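PDB 6KWS: methylglyoxal reductase (NADPH-dependent) from Candida albicans SC5314, which probably uses NADPH to reduce methylglyoxal, as a member of the dihydroflavonol-4-reductase subfamily of the epimerase/dehydratase family. Local coordinates for residues Ser125-Ile130 with Ala141-Lys146; Thr191-Phe196 with Asn258-Leu263; Leu262-Arg267 with Ala305-Thr310; Ile151-Ala156 with Lys168-Lys173. The protein carries 1 engineered substitution. All coordinates share one frame; numbering follows the deposited sequence.

In the fold
Contact 2 joins strands 188-194 and 260-269 of the main sheet, and contacts 1, 3 and 4 each touch it. Contact 1 lies about 8 Å away, centre to centre, and meets it where Arg260 NH1 bonds to Glu145 O. Contact 3 continues along strand 260-269, sharing Leu262 and Leu263, and joins contact 1 through the two-stranded sheet 142-143/306-307. Contact 4, on helix 160-181, sends Glu172 to two partners, Ser125 of contact 1 (centres about 13 Å apart) and Arg260 of contact 2 (about 16 Å). Residues of the NADPH site, empty in this model, lie close by: Pro194 is about 4 Å from Val197 and Tyr127 about 8 Å from Lys168, side chain to side chain.

Contact 1 of 4, residues Ser125-Ile130 with Ala141-Lys146; sequences SSYAAI and AIITEK
Tyr127 and Ile130 close on Ile143 where the loop leaving strand 120-124 meets the short strand 142-143, within the Rossmann-type fold of this short-chain dehydrogenase/reductase relative. It is a worked example of two chain segments in contact although no hydrogen bond passes directly between them.

The direct contact is apolar. Ile130 and Ile143 meet methyl to methyl, CG2 of one 3.7 Å from CG2 of the other. In both, CG1 lies beside the backbone N (chi1 -63° in Ile130, -60° in Ile143), which swings CG2 over to the carbonyl side and into the contact. Tyr127 comes in across Ile143 at about a right angle. Its CB does not aim at the strand, but the length of the ring brings the far end there: Tyr127 CE1 is 4.2 Å from Ile143 CG2, and Tyr127 OH is 3.4 Å from Ile143 CD1.

Two polar ends find partners outside the segments: Tyr127 OH hydrogen-bonds to Glu136, which holds the phenol end, and Glu145 OE1 bonds to Ser312 OG. Arg260 bridges the two segments, bonding to Glu145 O and weakly to Ala129 O. Strand 142-143 is paired in parallel with 306-307.

Each segment also bends by an ST turn. Ser126 OG accepts from Ala128 N at 2.8 Å, and Thr144 OG1 accepts from Lys146 N over a longer 3.3 Å. Beside the second turn, the CG2 methyl of Ile130 lies 3.3 Å from Thr144 O.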
loop_
_atom_site.group_PDB
_atom_site.type_symbol
_atom_site.label_atom_id
_atom_site.label_comp_id
_atom_site.label_asym_id
_atom_site.label_seq_id
_atom_site.Cartn_x
_atom_site.Cartn_y
_atom_site.Cartn_z
ATOM N N SER A 125 -0.921 -3.711 5.146
ATOM C CA SER A 125 -0.977 -5.074 4.658
ATOM C C SER A 125 -1.421 -5.031 3.198
ATOM O O SER A 125 -0.931 -4.194 2.430
ATOM C CB SER A 125 -1.891 -5.921 5.551
ATOM O OG SER A 125 -1.767 -7.293 5.224
ATOM N N SER A 126 -2.357 -5.891 2.805
ATOM C CA SER A 126 -2.732 -5.985 1.407
ATOM C C SER A 126 -4.027 -6.766 1.299
ATOM O O SER A 126 -4.284 -7.678 2.091
ATOM C CB SER A 126 -1.644 -6.667 0.562
ATOM O OG SER A 126 -2.176 -7.113 -0.681
ATOM N N TYR A 127 -4.838 -6.394 0.302
ATOM C CA TYR A 127 -5.971 -7.222 -0.080
ATOM C C TYR A 127 -5.537 -8.672 -0.287
ATOM O O TYR A 127 -6.328 -9.600 -0.075
ATOM C CB TYR A 127 -6.605 -6.648 -1.357
ATOM C CG TYR A 127 -7.811 -7.404 -1.875
ATOM C CD1 TYR A 127 -8.943 -7.584 -1.074
ATOM C CD2 TYR A 127 -7.821 -7.941 -3.157
ATOM C CE1 TYR A 127 -10.045 -8.277 -1.538
ATOM C CE2 TYR A 127 -8.928 -8.634 -3.639
ATOM C CZ TYR A 127 -10.033 -8.795 -2.828
ATOM O OH TYR A 127 -11.131 -9.482 -3.295
ATOM N N ALA A 128 -4.287 -8.886 -0.694
ATOM C CA ALA A 128 -3.793 -10.238 -0.879
ATOM C C ALA A 128 -3.839 -11.057 0.403
ATOM O O ALA A 128 -3.839 -12.287 0.330
ATOM C CB ALA A 128 -2.363 -10.209 -1.416
ATOM N N ALA A 129 -3.839 -10.422 1.574
ATOM C CA ALA A 129 -4.000 -11.188 2.803
ATOM C C ALA A 129 -5.460 -11.481 3.104
ATOM O O ALA A 129 -5.753 -12.285 3.999
ATOM C CB ALA A 129 -3.364 -10.457 3.987
ATOM N N ILE A 130 -6.381 -10.866 2.371
ATOM C CA ILE A 130 -7.801 -11.077 2.588
ATOM C C ILE A 130 -8.375 -12.148 1.662
ATOM O O ILE A 130 -9.199 -12.957 2.088
ATOM C CB ILE A 130 -8.558 -9.745 2.432
ATOM C CG1 ILE A 130 -8.105 -8.747 3.502
ATOM C CG2 ILE A 130 -10.025 -10.008 2.546
ATOM C CD1 ILE A 130 -9.006 -7.516 3.637
ATOM N N ALA A 141 -19.219 -14.955 -4.884
ATOM C CA ALA A 141 -18.616 -14.756 -3.579
ATOM C C ALA A 141 -18.716 -13.295 -3.114
ATOM O O ALA A 141 -18.681 -12.354 -3.916
ATOM C CB ALA A 141 -17.155 -15.202 -3.618
ATOM N N ILE A 142 -18.849 -13.119 -1.791
ATOM C CA ILE A 142 -18.668 -11.833 -1.118
ATOM C C ILE A 142 -17.407 -11.891 -0.264
ATOM O O ILE A 142 -17.190 -12.872 0.456
ATOM C CB ILE A 142 -19.865 -11.481 -0.231
ATOM C CG1 ILE A 142 -21.131 -11.333 -1.059
ATOM C CG2 ILE A 142 -19.584 -10.191 0.485
ATOM C CD1 ILE A 142 -22.334 -10.980 -0.219
ATOM N N ILE A 143 -16.578 -10.844 -0.330
ATOM C CA ILE A 143 -15.325 -10.794 0.420
ATOM C C ILE A 143 -15.299 -9.558 1.309
ATOM O O ILE A 143 -15.494 -8.436 0.823
ATOM C CB ILE A 143 -14.104 -10.800 -0.502
ATOM C CG1 ILE A 143 -14.096 -12.063 -1.355
ATOM C CG2 ILE A 143 -12.849 -10.696 0.338
ATOM C CD1 ILE A 143 -12.854 -12.200 -2.235
ATOM N N THR A 144 -15.018 -9.770 2.604
ATOM C CA THR A 144 -15.062 -8.753 3.659
ATOM C C THR A 144 -13.765 -8.775 4.464
ATOM O O THR A 144 -12.880 -9.607 4.248
ATOM C CB THR A 144 -16.242 -8.977 4.619
ATOM O OG1 THR A 144 -15.972 -10.136 5.425
ATOM C CG2 THR A 144 -17.562 -9.158 3.839
ATOM N N GLU A 145 -13.681 -7.869 5.438
ATOM C CA GLU A 145 -12.500 -7.769 6.286
ATOM C C GLU A 145 -12.243 -9.041 7.102
ATOM O O GLU A 145 -11.122 -9.235 7.595
ATOM C CB GLU A 145 -12.647 -6.564 7.215
ATOM C CG GLU A 145 -12.854 -5.227 6.506
ATOM C CD GLU A 145 -14.319 -4.902 6.164
ATOM O OE1 GLU A 145 -14.585 -3.754 5.707
ATOM O OE2 GLU A 145 -15.198 -5.781 6.346
ATOM N N LYS A 146 -13.243 -9.916 7.258
ATOM C CA LYS A 146 -13.026 -11.136 8.025
ATOM C C LYS A 146 -12.390 -12.242 7.215
ATOM O O LYS A 146 -11.819 -13.158 7.807
ATOM C CB LYS A 146 -14.342 -11.649 8.599
ATOM C CG LYS A 146 -15.237 -10.540 9.049
ATOM C CD LYS A 146 -15.729 -10.730 10.446
ATOM C CE LYS A 146 -16.753 -9.662 10.756
ATOM N NZ LYS A 146 -17.318 -9.769 12.121
#

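Contact 2 of 4, residues Thr191-Phe196 with Asn258-Leu263; sequences TINPSF and NQRILL
Thr191 to Ser195 and Gln259 to Leu263 are zipped together by five backbone hydrogen bonds, an instance of parallel pairing deep inside a protein. The short segments 191-194 and 260-263 run the same way, 24° apart.

Among the backbone bonds, Thr191 receives Ile261 N on its O at 2.7 Å and gives its own N to Gln259 O at 3.0 Å. Asn193 repeats the pattern, donating to Ile261 O at 2.8 Å and accepting from Leu263 N at 3.0 Å, and Ser195 N completes it on Leu263 O. The bonds are not uniform: Leu263 N approaches from above the carbonyl plane, whereas Asn193 N and Ser195 N come nearly end-on to their carbonyls. Pro194, which has no N-H to offer, adds a CA-H...O contact of 3.2 Å from its CA to Leu263 O.

Apolar side chains pack on the face carrying Ile192, Pro194, Ile261 and Leu263. Ile192 CG2 lies 4.0 Å from Leu263 CD1, the two chains crossing at a slant, and Pro194 CB sits 4.1 Å from Leu263 CB.

Charge belongs to the other face, where Thr191 and Arg260 lie side by side, pointing the same way. A bend at chi3 (92°) turns the guanidinium of Arg260 out of line with its chain. Its NE forms a salt bridge with Glu172, NH1 bonds to the carbonyls of Glu145 and Asp147, and Trp148 makes a cation-pi contact, so several partners fix its rotation.

The Pro194 end of strand 188-194 lies near Ile13 and Val197 of the NADPH site. The pair belongs to the parallel part of the sheet, with helices 240-252 and 160-181 on its two faces, as in the Rossmann-type fold of this family.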
loop_
_atom_site.group_PDB
_atom_site.type_symbol
_atom_site.label_atom_id
_atom_site.label_comp_id
_atom_site.label_asym_id
_atom_site.label_seq_id
_atom_site.Cartn_x
_atom_site.Cartn_y
_atom_site.Cartn_z
ATOM N N THR A 191 -4.751 -2.295 10.648
ATOM C CA THR A 191 -4.205 -2.859 9.432
ATOM C C THR A 191 -4.916 -2.198 8.257
ATOM O O THR A 191 -6.139 -2.026 8.292
ATOM C CB THR A 191 -4.391 -4.382 9.477
ATOM O OG1 THR A 191 -3.186 -4.997 9.948
ATOM C CG2 THR A 191 -4.704 -4.918 8.184
ATOM N N ILE A 192 -4.146 -1.778 7.254
ATOM C CA ILE A 192 -4.663 -1.190 6.021
ATOM C C ILE A 192 -4.396 -2.176 4.887
ATOM O O ILE A 192 -3.234 -2.418 4.540
ATOM C CB ILE A 192 -3.991 0.159 5.738
ATOM C CG1 ILE A 192 -4.113 1.074 6.956
ATOM C CG2 ILE A 192 -4.601 0.823 4.516
ATOM C CD1 ILE A 192 -5.528 1.599 7.161
ATOM N N ASN A 193 -5.447 -2.756 4.296
ATOM C CA ASN A 193 -5.287 -3.756 3.231
ATOM C C ASN A 193 -5.782 -3.219 1.902
ATOM O O ASN A 193 -6.941 -3.463 1.528
ATOM C CB ASN A 193 -6.029 -5.048 3.552
ATOM C CG ASN A 193 -5.741 -5.540 4.915
ATOM O OD1 ASN A 193 -4.964 -6.471 5.105
ATOM N ND2 ASN A 193 -6.383 -4.927 5.891
ATOM N N PRO A 194 -4.944 -2.530 1.136
ATOM C CA PRO A 194 -5.379 -2.023 -0.164
ATOM C C PRO A 194 -5.285 -3.082 -1.252
ATOM O O PRO A 194 -4.458 -3.998 -1.199
ATOM C CB PRO A 194 -4.392 -0.883 -0.421
ATOM C CG PRO A 194 -3.159 -1.330 0.259
ATOM C CD PRO A 194 -3.550 -2.154 1.436
ATOM N N SER A 195 -6.155 -2.947 -2.255
ATOM C CA SER A 195 -5.986 -3.717 -3.488
ATOM C C SER A 195 -4.858 -3.103 -4.309
ATOM O O SER A 195 -3.935 -2.517 -3.728
ATOM C CB SER A 195 -7.283 -3.776 -4.296
ATOM O OG SER A 195 -8.166 -2.747 -3.916
ATOM N N PHE A 196 -4.898 -3.232 -5.641
ATOM C CA PHE A 196 -3.885 -2.570 -6.459
ATOM C C PHE A 196 -3.949 -1.063 -6.258
ATOM O O PHE A 196 -5.010 -0.450 -6.388
ATOM C CB PHE A 196 -4.062 -2.896 -7.939
ATOM C CG PHE A 196 -3.826 -4.324 -8.270
ATOM C CD1 PHE A 196 -2.535 -4.849 -8.269
ATOM C CD2 PHE A 196 -4.900 -5.156 -8.606
ATOM C CE1 PHE A 196 -2.320 -6.187 -8.578
ATOM C CE2 PHE A 196 -4.693 -6.497 -8.920
ATOM C CZ PHE A 196 -3.403 -7.010 -8.902
ATOM N N ASN A 258 -7.636 -2.445 16.518
ATOM C CA ASN A 258 -7.777 -3.883 16.285
ATOM C C ASN A 258 -8.709 -4.177 15.116
ATOM O O ASN A 258 -9.393 -5.200 15.099
ATOM C CB ASN A 258 -8.227 -4.617 17.558
ATOM C CG ASN A 258 -7.134 -4.622 18.628
ATOM O OD1 ASN A 258 -6.119 -5.329 18.497
ATOM N ND2 ASN A 258 -7.299 -3.777 19.658
ATOM N N GLN A 259 -8.732 -3.280 14.134
ATOM C CA GLN A 259 -9.479 -3.478 12.904
ATOM C C GLN A 259 -8.530 -3.784 11.752
ATOM O O GLN A 259 -7.387 -3.311 11.724
ATOM C CB GLN A 259 -10.327 -2.248 12.551
ATOM C CG GLN A 259 -11.423 -1.930 13.558
ATOM C CD GLN A 259 -12.272 -3.137 13.917
ATOM O OE1 GLN A 259 -12.724 -3.882 13.055
ATOM N NE2 GLN A 259 -12.456 -3.354 15.208
ATOM N N ARG A 260 -9.016 -4.605 10.816
ATOM C CA ARG A 260 -8.439 -4.739 9.482
ATOM C C ARG A 260 -9.289 -3.918 8.528
ATOM O O ARG A 260 -10.477 -4.205 8.358
ATOM C CB ARG A 260 -8.432 -6.181 9.004
ATOM C CG ARG A 260 -7.654 -7.144 9.828
ATOM C CD ARG A 260 -7.971 -8.509 9.269
ATOM N NE ARG A 260 -7.025 -8.934 8.244
ATOM C CZ ARG A 260 -7.333 -9.770 7.256
ATOM N NH1 ARG A 260 -8.574 -10.249 7.153
ATOM N NH2 ARG A 260 -6.403 -10.125 6.370
ATOM N N ILE A 261 -8.700 -2.909 7.904
ATOM C CA ILE A 261 -9.464 -1.991 7.080
ATOM C C ILE A 261 -9.170 -2.309 5.620
ATOM O O ILE A 261 -8.027 -2.192 5.157
ATOM C CB ILE A 261 -9.165 -0.529 7.437
ATOM C CG1 ILE A 261 -9.689 -0.227 8.837
ATOM C CG2 ILE A 261 -9.925 0.382 6.558
ATOM C CD1 ILE A 261 -8.687 0.411 9.737
ATOM N N LEU A 262 -10.200 -2.730 4.902
ATOM C CA LEU A 262 -10.068 -3.019 3.481
ATOM C C LEU A 262 -10.130 -1.709 2.689
ATOM O O LEU A 262 -11.052 -0.899 2.871
ATOM C CB LEU A 262 -11.168 -3.991 3.063
ATOM C CG LEU A 262 -10.937 -5.020 1.965
ATOM C CD1 LEU A 262 -12.136 -5.997 1.880
ATOM C CD2 LEU A 262 -10.726 -4.304 0.648
ATOM N N LEU A 263 -9.144 -1.481 1.825
ATOM C CA LEU A 263 -9.125 -0.282 0.998
ATOM C C LEU A 263 -9.292 -0.698 -0.447
ATOM O O LEU A 263 -8.356 -1.206 -1.081
ATOM C CB LEU A 263 -7.867 0.548 1.208
ATOM C CG LEU A 263 -8.463 1.649 2.081
ATOM C CD1 LEU A 263 -8.409 1.248 3.554
ATOM C CD2 LEU A 263 -7.929 3.032 1.818
#

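Contact 3 of 4, residues Leu262-Arg267 with Ala305-Thr310; sequences LLNSGR and ATIDDT
Ile307 reaches strand 260-269 with both of its branches: the Arg267 guanidinium lies face-on under CD1, Asn264 crosses at about a right angle, and Leu262 crosses at a slant. Ile307 CD1 stands over the centre of the guanidinium, 3.6 Å above the plane, a methyl laid over one face of the flat cation. The same methyl touches the amide of Asn264, with Asn264 CG 3.6 Å from Ile307 CD1. CG2, the other branch, meets Leu262 CD1 at 3.7 Å.

The guanidinium, bent back by chi2 (-60°) and again at chi3, uses its edge for polar contact. Arg267 NH2 donates to Ala305 O at 2.8 Å, coming from above the carbonyl plane rather than onto a lone pair, while NH1 forms a salt bridge with Glu136. Strand 260-269, which carries Leu262, Asn264 and Arg267, is broken by a classic beta bulge, in which Ser265 and Gly266 both face Trp237, while the short strand 306-307 pairs in parallel with 142-143 outside the main sheet. At the far end, Asp309 CB lies 4.3 Å from Leu262 CB. The carboxylate of Asp309, at the N-cap position of helix 310-316, makes no capping bond; its OD2 forms a salt bridge with Arg313 NE.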
loop_
_atom_site.group_PDB
_atom_site.type_symbol
_atom_site.label_atom_id
_atom_site.label_comp_id
_atom_site.label_asym_id
_atom_site.label_seq_id
_atom_site.Cartn_x
_atom_site.Cartn_y
_atom_site.Cartn_z
ATOM N N LEU A 262 -10.200 -2.730 4.902
ATOM C CA LEU A 262 -10.068 -3.019 3.481
ATOM C C LEU A 262 -10.130 -1.709 2.689
ATOM O O LEU A 262 -11.052 -0.899 2.871
ATOM C CB LEU A 262 -11.168 -3.991 3.063
ATOM C CG LEU A 262 -10.937 -5.020 1.965
ATOM C CD1 LEU A 262 -12.136 -5.997 1.880
ATOM C CD2 LEU A 262 -10.726 -4.304 0.648
ATOM N N LEU A 263 -9.144 -1.481 1.825
ATOM C CA LEU A 263 -9.125 -0.282 0.998
ATOM C C LEU A 263 -9.292 -0.698 -0.447
ATOM O O LEU A 263 -8.356 -1.206 -1.081
ATOM C CB LEU A 263 -7.867 0.548 1.208
ATOM C CG LEU A 263 -8.463 1.649 2.081
ATOM C CD1 LEU A 263 -8.409 1.248 3.554
ATOM C CD2 LEU A 263 -7.929 3.032 1.818
ATOM N N ASN A 264 -10.508 -0.491 -0.950
ATOM C CA ASN A 264 -10.830 -0.794 -2.331
ATOM C C ASN A 264 -11.928 0.146 -2.800
ATOM O O ASN A 264 -12.979 0.263 -2.165
ATOM C CB ASN A 264 -11.264 -2.248 -2.500
ATOM C CG ASN A 264 -11.506 -2.604 -3.960
ATOM O OD1 ASN A 264 -10.575 -2.904 -4.690
ATOM N ND2 ASN A 264 -12.754 -2.552 -4.388
ATOM N N SER A 265 -11.670 0.810 -3.915
ATOM C CA SER A 265 -12.618 1.696 -4.551
ATOM C C SER A 265 -13.477 1.021 -5.621
ATOM O O SER A 265 -14.553 1.530 -5.946
ATOM C CB SER A 265 -11.853 2.852 -5.185
ATOM O OG SER A 265 -12.738 3.879 -5.586
ATOM N N GLY A 266 -13.026 -0.073 -6.213
ATOM C CA GLY A 266 -13.765 -0.632 -7.317
ATOM C C GLY A 266 -12.938 -1.663 -8.050
ATOM O O GLY A 266 -11.891 -2.105 -7.578
ATOM N N ARG A 267 -13.436 -2.031 -9.217
ATOM C CA ARG A 267 -12.861 -3.102 -10.008
ATOM C C ARG A 267 -12.368 -2.535 -11.331
ATOM O O ARG A 267 -12.871 -1.516 -11.817
ATOM C CB ARG A 267 -13.898 -4.209 -10.240
ATOM C CG ARG A 267 -14.322 -4.920 -8.983
ATOM C CD ARG A 267 -13.133 -5.590 -8.311
ATOM N NE ARG A 267 -13.521 -6.815 -7.606
ATOM C CZ ARG A 267 -12.670 -7.777 -7.239
ATOM N NH1 ARG A 267 -11.373 -7.668 -7.514
ATOM N NH2 ARG A 267 -13.120 -8.858 -6.605
ATOM N N ALA A 305 -15.347 -11.874 -7.540
ATOM C CA ALA A 305 -16.158 -11.694 -6.349
ATOM C C ALA A 305 -16.506 -10.221 -6.154
ATOM O O ALA A 305 -15.909 -9.322 -6.747
ATOM C CB ALA A 305 -15.437 -12.212 -5.108
ATOM N N THR A 306 -17.488 -9.990 -5.302
ATOM C CA THR A 306 -17.824 -8.660 -4.832
ATOM C C THR A 306 -17.062 -8.387 -3.548
ATOM O O THR A 306 -17.132 -9.177 -2.598
ATOM C CB THR A 306 -19.326 -8.546 -4.580
ATOM O OG1 THR A 306 -20.023 -8.827 -5.798
ATOM C CG2 THR A 306 -19.673 -7.164 -4.104
ATOM N N ILE A 307 -16.327 -7.282 -3.529
ATOM C CA ILE A 307 -15.637 -6.843 -2.324
ATOM C C ILE A 307 -16.612 -6.014 -1.514
ATOM O O ILE A 307 -17.092 -4.979 -1.986
ATOM C CB ILE A 307 -14.380 -6.033 -2.656
ATOM C CG1 ILE A 307 -13.364 -6.921 -3.366
ATOM C CG2 ILE A 307 -13.799 -5.430 -1.394
ATOM C CD1 ILE A 307 -12.305 -6.130 -4.030
ATOM N N ASP A 308 -16.914 -6.468 -0.302
ATOM C CA ASP A 308 -17.867 -5.773 0.561
ATOM C C ASP A 308 -17.095 -5.061 1.665
ATOM O O ASP A 308 -16.866 -5.620 2.740
ATOM C CB ASP A 308 -18.900 -6.728 1.139
ATOM C CG ASP A 308 -19.908 -6.021 2.014
ATOM O OD1 ASP A 308 -19.950 -4.771 1.975
ATOM O OD2 ASP A 308 -20.662 -6.715 2.734
ATOM N N ASP A 309 -16.719 -3.806 1.400
ATOM C CA ASP A 309 -15.954 -2.993 2.337
ATOM C C ASP A 309 -16.829 -1.994 3.092
ATOM O O ASP A 309 -16.336 -0.944 3.523
ATOM C CB ASP A 309 -14.800 -2.281 1.617
ATOM C CG ASP A 309 -15.266 -1.308 0.516
ATOM O OD1 ASP A 309 -16.270 -1.584 -0.175
ATOM O OD2 ASP A 309 -14.596 -0.263 0.329
ATOM N N THR A 310 -18.112 -2.326 3.301
ATOM C CA THR A 310 -19.032 -1.416 3.984
ATOM C C THR A 310 -18.467 -0.944 5.322
ATOM O O THR A 310 -18.375 0.261 5.577
ATOM C CB THR A 310 -20.392 -2.093 4.181
ATOM O OG1 THR A 310 -20.740 -2.798 2.987
ATOM C CG2 THR A 310 -21.465 -1.068 4.439
#

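Contact 4 of 4, residues Ile151-Ala156 with Lys168-Lys173; sequences ISWQDA and KKFAEK
The torsions of Trp153 and Phe170 send their rings toward each other: chi1 of -170° puts CG of Trp153 anti to the backbone N, whereas chi1 of -71° keeps CG of Phe170 beside its N. The result is an edge-to-face (T-shaped) pair, the six-membered ring of Trp153 turning its edge to the face of Phe170, with centroids 5.0 Å apart and planes at 66°. Trp153 CE3 stands 3.7 Å above the centre of the Phe170 ring. On the opposite face lies Lys169 CD, 3.6 Å above that ring, so the phenyl is sandwiched between an indole edge and an aliphatic chain.

The same lysine, bent at chi2 and chi4, carries its amine on to the loop, where Lys169 NZ donates to Ile151 O at 2.9 Å and also bonds to Asn149 O. At the edge of the phenyl lie the Ser152 carbonyl carbon and Ala156 CB. The indole NE1 of Trp153 hydrogen-bonds to Glu93.

Ser152 OG accepts from Asp155 N at 2.8 Å, an N-cap for the short, weakly bonded helix 153-156. The arrangement is thus a capped helical turn packed on long helix 160-181 of the Rossmann-type domain, which also carries the NADPH-binding Lys168, though Lys168 takes no part in this packing.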
loop_
_atom_site.group_PDB
_atom_site.type_symbol
_atom_site.label_atom_id
_atom_site.label_comp_id
_atom_site.label_asym_id
_atom_site.label_seq_id
_atom_site.Cartn_x
_atom_site.Cartn_y
_atom_site.Cartn_z
ATOM N N ILE A 151 -4.247 -19.477 1.506
ATOM C CA ILE A 151 -3.142 -20.180 0.870
ATOM C C ILE A 151 -2.236 -20.780 1.940
ATOM O O ILE A 151 -1.980 -20.171 2.982
ATOM C CB ILE A 151 -2.373 -19.242 -0.080
ATOM C CG1 ILE A 151 -1.228 -20.003 -0.779
ATOM C CG2 ILE A 151 -1.839 -18.031 0.668
ATOM C CD1 ILE A 151 -0.535 -19.228 -1.937
ATOM N N SER A 152 -1.763 -21.996 1.697
ATOM C CA SER A 152 -0.809 -22.615 2.604
ATOM C C SER A 152 0.618 -22.097 2.393
ATOM O O SER A 152 0.992 -21.589 1.330
ATOM C CB SER A 152 -0.801 -24.120 2.416
ATOM O OG SER A 152 -0.190 -24.433 1.189
ATOM N N TRP A 153 1.428 -22.258 3.437
ATOM C CA TRP A 153 2.863 -22.040 3.315
ATOM C C TRP A 153 3.435 -22.846 2.166
ATOM O O TRP A 153 4.276 -22.358 1.405
ATOM C CB TRP A 153 3.551 -22.429 4.627
ATOM C CG TRP A 153 4.998 -22.050 4.730
ATOM C CD1 TRP A 153 6.071 -22.788 4.318
ATOM C CD2 TRP A 153 5.536 -20.862 5.326
ATOM N NE1 TRP A 153 7.244 -22.129 4.610
ATOM C CE2 TRP A 153 6.942 -20.945 5.231
ATOM C CE3 TRP A 153 4.967 -19.739 5.936
ATOM C CZ2 TRP A 153 7.783 -19.939 5.706
ATOM C CZ3 TRP A 153 5.808 -18.740 6.409
ATOM C CH2 TRP A 153 7.197 -18.847 6.289
ATOM N N GLN A 154 3.001 -24.091 2.027
ATOM C CA GLN A 154 3.567 -24.925 0.980
ATOM C C GLN A 154 3.216 -24.368 -0.384
ATOM O O GLN A 154 4.084 -24.248 -1.256
ATOM C CB GLN A 154 3.086 -26.368 1.137
ATOM C CG GLN A 154 3.706 -27.112 2.329
ATOM C CD GLN A 154 3.312 -26.521 3.684
ATOM O OE1 GLN A 154 2.231 -25.942 3.844
ATOM N NE2 GLN A 154 4.185 -26.681 4.669
ATOM N N ASP A 155 1.960 -23.971 -0.572
ATOM C CA ASP A 155 1.547 -23.421 -1.853
ATOM C C ASP A 155 2.158 -22.053 -2.124
ATOM O O ASP A 155 2.288 -21.663 -3.288
ATOM C CB ASP A 155 0.029 -23.369 -1.901
ATOM C CG ASP A 155 -0.586 -24.752 -2.108
ATOM O OD1 ASP A 155 0.185 -25.750 -2.142
ATOM O OD2 ASP A 155 -1.835 -24.848 -2.243
ATOM N N ALA A 156 2.556 -21.328 -1.083
ATOM C CA ALA A 156 3.173 -20.028 -1.285
ATOM C C ALA A 156 4.559 -20.121 -1.928
ATOM O O ALA A 156 5.010 -19.131 -2.508
ATOM C CB ALA A 156 3.242 -19.287 0.047
ATOM N N LYS A 168 2.362 -11.580 2.016
ATOM C CA LYS A 168 1.503 -10.570 2.616
ATOM C C LYS A 168 0.626 -11.186 3.700
ATOM O O LYS A 168 0.530 -10.647 4.811
ATOM C CB LYS A 168 0.680 -9.868 1.534
ATOM C CG LYS A 168 1.544 -8.983 0.609
ATOM C CD LYS A 168 2.122 -7.823 1.383
ATOM C CE LYS A 168 3.015 -6.935 0.529
ATOM N NZ LYS A 168 3.261 -5.617 1.216
ATOM N N LYS A 169 0.048 -12.360 3.424
ATOM C CA LYS A 169 -0.800 -13.036 4.401
ATOM C C LYS A 169 -0.003 -13.492 5.624
ATOM O O LYS A 169 -0.452 -13.318 6.760
ATOM C CB LYS A 169 -1.514 -14.216 3.732
ATOM C CG LYS A 169 -2.346 -15.119 4.656
ATOM C CD LYS A 169 -1.492 -16.282 5.194
ATOM C CE LYS A 169 -2.326 -17.313 5.944
ATOM N NZ LYS A 169 -2.957 -18.270 4.995
ATOM N N PHE A 170 1.175 -14.081 5.431
ATOM C CA PHE A 170 1.885 -14.560 6.612
ATOM C C PHE A 170 2.472 -13.413 7.417
ATOM O O PHE A 170 2.470 -13.470 8.647
ATOM C CB PHE A 170 2.945 -15.600 6.223
ATOM C CG PHE A 170 2.335 -16.896 5.782
ATOM C CD1 PHE A 170 1.651 -17.699 6.703
ATOM C CD2 PHE A 170 2.358 -17.278 4.444
ATOM C CE1 PHE A 170 1.035 -18.885 6.315
ATOM C CE2 PHE A 170 1.741 -18.468 4.033
ATOM C CZ PHE A 170 1.073 -19.277 4.978
ATOM N N ALA A 171 2.912 -12.336 6.750
ATOM C CA ALA A 171 3.348 -11.134 7.466
ATOM C C ALA A 171 2.245 -10.585 8.360
ATOM O O ALA A 171 2.493 -10.227 9.515
ATOM C CB ALA A 171 3.808 -10.054 6.488
ATOM N N GLU A 172 1.011 -10.512 7.844
ATOM C CA GLU A 172 -0.078 -9.989 8.666
ATOM C C GLU A 172 -0.500 -10.996 9.730
ATOM O O GLU A 172 -0.840 -10.609 10.859
ATOM C CB GLU A 172 -1.278 -9.597 7.801
ATOM C CG GLU A 172 -2.113 -8.466 8.438
ATOM C CD GLU A 172 -3.556 -8.400 7.939
ATOM O OE1 GLU A 172 -4.465 -8.188 8.773
ATOM O OE2 GLU A 172 -3.791 -8.550 6.718
ATOM N N LYS A 173 -0.518 -12.289 9.376
ATOM C CA LYS A 173 -0.811 -13.318 10.365
ATOM C C LYS A 173 0.149 -13.189 11.538
ATOM O O LYS A 173 -0.245 -13.327 12.699
ATOM C CB LYS A 173 -0.721 -14.702 9.720
ATOM C CG LYS A 173 -1.484 -15.799 10.403
ATOM C CD LYS A 173 -0.605 -16.657 11.248
ATOM C CE LYS A 173 -1.193 -17.920 11.562
ATOM N NZ LYS A 173 -1.706 -18.525 10.412
#